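Local coordinates for development-specific protein S (Myxococcus xanthus, PDB 1NPS) that assembles on the surface of myxospores in the presence of calcium ions, the N-terminal domain studied here binding two of them, at residues 51-56 against 75-80. Residues are numbered along the deposited sequence; the frame is centred on the assembly and turned at random.
With CA (calcium ion), chain C; CA (calcium ion), chain B.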
loop_
_atom_site.group_PDB
_atom_site.type_symbol
_atom_site.label_atom_id
_atom_site.label_comp_id
_atom_site.label_asym_id
_atom_site.label_seq_id
_atom_site.Cartn_x
_atom_site.Cartn_y
_atom_site.Cartn_z
ATOM N N LEU A 51 -1.754 1.953 -5.181
ATOM C CA LEU A 51 -1.563 2.977 -4.157
ATOM C C LEU A 51 -1.951 4.331 -4.769
ATOM O O LEU A 51 -1.556 4.646 -5.890
ATOM C CB LEU A 51 -0.107 2.977 -3.684
ATOM C CG LEU A 51 0.532 1.606 -3.449
ATOM C CD1 LEU A 51 1.941 1.803 -2.923
ATOM C CD2 LEU A 51 -0.289 0.767 -2.490
ATOM N N TYR A 52 -2.769 5.092 -4.057
ATOM C CA TYR A 52 -3.263 6.385 -4.537
ATOM C C TYR A 52 -2.769 7.522 -3.678
ATOM O O TYR A 52 -2.694 7.397 -2.460
ATOM C CB TYR A 52 -4.802 6.409 -4.521
ATOM C CG TYR A 52 -5.472 5.327 -5.336
ATOM C CD1 TYR A 52 -5.773 5.525 -6.675
ATOM C CD2 TYR A 52 -5.819 4.111 -4.759
ATOM C CE1 TYR A 52 -6.405 4.538 -7.417
ATOM C CE2 TYR A 52 -6.445 3.126 -5.483
ATOM C CZ TYR A 52 -6.735 3.339 -6.813
ATOM O OH TYR A 52 -7.329 2.335 -7.542
ATOM N N GLN A 53 -2.466 8.651 -4.306
ATOM C CA GLN A 53 -1.989 9.825 -3.587
ATOM C C GLN A 53 -3.132 10.529 -2.865
ATOM O O GLN A 53 -2.930 11.220 -1.869
ATOM C CB GLN A 53 -1.318 10.785 -4.564
ATOM C CG GLN A 53 -0.593 11.950 -3.903
ATOM C CD GLN A 53 0.517 12.494 -4.786
ATOM O OE1 GLN A 53 1.605 11.905 -4.868
ATOM N NE2 GLN A 53 0.242 13.593 -5.485
ATOM N N ASN A 54 -4.335 10.390 -3.407
ATOM C CA ASN A 54 -5.515 11.010 -2.800
ATOM C C ASN A 54 -6.445 9.960 -2.192
ATOM O O ASN A 54 -6.449 8.803 -2.594
ATOM C CB ASN A 54 -6.319 11.825 -3.832
ATOM C CG ASN A 54 -5.545 12.995 -4.410
ATOM O OD1 ASN A 54 -4.610 13.513 -3.799
ATOM N ND2 ASN A 54 -5.959 13.439 -5.586
ATOM N N ASP A 55 -7.216 10.385 -1.201
ATOM C CA ASP A 55 -8.199 9.520 -0.564
ATOM C C ASP A 55 -9.266 9.269 -1.645
ATOM O O ASP A 55 -9.332 9.989 -2.641
ATOM C CB ASP A 55 -8.810 10.265 0.634
ATOM C CG ASP A 55 -9.638 9.364 1.554
ATOM O OD1 ASP A 55 -9.646 8.127 1.370
ATOM O OD2 ASP A 55 -10.284 9.916 2.470
ATOM N N GLY A 56 -10.091 8.248 -1.466
ATOM C CA GLY A 56 -11.126 7.986 -2.449
ATOM C C GLY A 56 -10.660 7.337 -3.736
ATOM O O GLY A 56 -11.331 7.459 -4.776
ATOM N N ASN A 75 6.244 8.001 -2.369
ATOM C CA ASN A 75 6.801 7.752 -1.054
ATOM C C ASN A 75 6.182 8.753 -0.088
ATOM O O ASN A 75 6.141 9.951 -0.383
ATOM C CB ASN A 75 8.321 7.926 -1.072
ATOM C CG ASN A 75 8.923 7.908 0.320
ATOM O OD1 ASN A 75 8.839 6.917 1.031
ATOM N ND2 ASN A 75 9.491 9.032 0.733
ATOM N N ASN A 76 5.707 8.269 1.062
ATOM C CA ASN A 76 5.088 9.138 2.068
ATOM C C ASN A 76 4.020 10.033 1.424
ATOM O O ASN A 76 3.896 11.219 1.745
ATOM C CB ASN A 76 6.148 9.999 2.780
ATOM C CG ASN A 76 7.033 9.193 3.749
ATOM O OD1 ASN A 76 6.743 8.035 4.094
ATOM N ND2 ASN A 76 8.091 9.826 4.229
ATOM N N ASN A 77 3.233 9.444 0.533
ATOM C CA ASN A 77 2.192 10.167 -0.180
ATOM C C ASN A 77 1.011 9.291 -0.534
ATOM O O ASN A 77 0.332 9.566 -1.513
ATOM C CB ASN A 77 2.743 10.767 -1.482
ATOM C CG ASN A 77 3.214 12.203 -1.323
ATOM O OD1 ASN A 77 2.573 13.012 -0.652
ATOM N ND2 ASN A 77 4.335 12.533 -1.961
ATOM N N VAL A 78 0.804 8.194 0.182
ATOM C CA VAL A 78 -0.329 7.311 -0.112
ATOM C C VAL A 78 -1.482 7.582 0.858
ATOM O O VAL A 78 -1.291 7.579 2.075
ATOM C CB VAL A 78 0.088 5.809 -0.097
ATOM C CG1 VAL A 78 -1.107 4.911 -0.357
ATOM C CG2 VAL A 78 1.154 5.545 -1.167
ATOM N N SER A 79 -2.674 7.819 0.317
ATOM C CA SER A 79 -3.836 8.111 1.145
ATOM C C SER A 79 -4.969 7.094 1.044
ATOM O O SER A 79 -5.878 7.093 1.866
ATOM C CB SER A 79 -4.352 9.519 0.860
ATOM O OG SER A 79 -3.345 10.491 1.118
ATOM N N SER A 80 -4.953 6.270 0.008
ATOM C CA SER A 80 -5.955 5.215 -0.141
ATOM C C SER A 80 -5.316 4.059 -0.907
ATOM O O SER A 80 -4.307 4.255 -1.605
ATOM C CB SER A 80 -7.271 5.725 -0.766
ATOM O OG SER A 80 -7.103 6.263 -2.068
HETATM CA CA CA C . -1.761 11.564 0.213
HETATM CA CA CA B . 7.605 6.376 5.074
HETATM O O HOH W 1 -0.532 12.914 -0.682
HETATM O O HOH W 2 7.795 7.206 6.407
HETATM O O HOH W 3 -1.454 10.121 -0.222
HETATM O O HOH W 4 -2.771 12.907 0.591
#
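Q53 and S79 of the second Greek key, with N36 of the first, hold one of the two calcium ions of this N-terminal domain. The main-chain O of Q53 binds the ion at 2.4 Å. With OG beside the backbone N and anti to the carbonyl carbon (chi1 -59°), the S79 hydroxyl reaches the metal at 2.1 Å, and it is also hydrogen-bonded to OD1 of N35. N36 OD1 and water molecules fill out the shell. N77 joins indirectly: its OD1 accepts a hydrogen bond from a metal-bound water, while its side chain runs alongside that of Q53, the two amide planes 49° apart. Next to the ion, the end of strand 47-52 pairs antiparallel with the start of strand 80-85. Y52 N donates to S80 O at 3.0 Å, and S79 N returns a nearly straight bond to Y52 O, 2.8 Å away; two residues thus stand opposite one, a classic beta bulge. The S80 hydroxyl donates to N54 O at 2.7 Å, in the carbonyl plane, and accepts a hydrogen bond from F57 N. Replacing this serine by alanine is likely to leave N54 O without its donor and F57 N without its acceptor, the turn after Q53 less firmly tied to the bulge. N76 OD1 reaches the other calcium, shared with Y7, T37 and S39. Paired calcium sites built from loops of both Greek keys are characteristic of calcium-binding beta/gamma-crystallin domains.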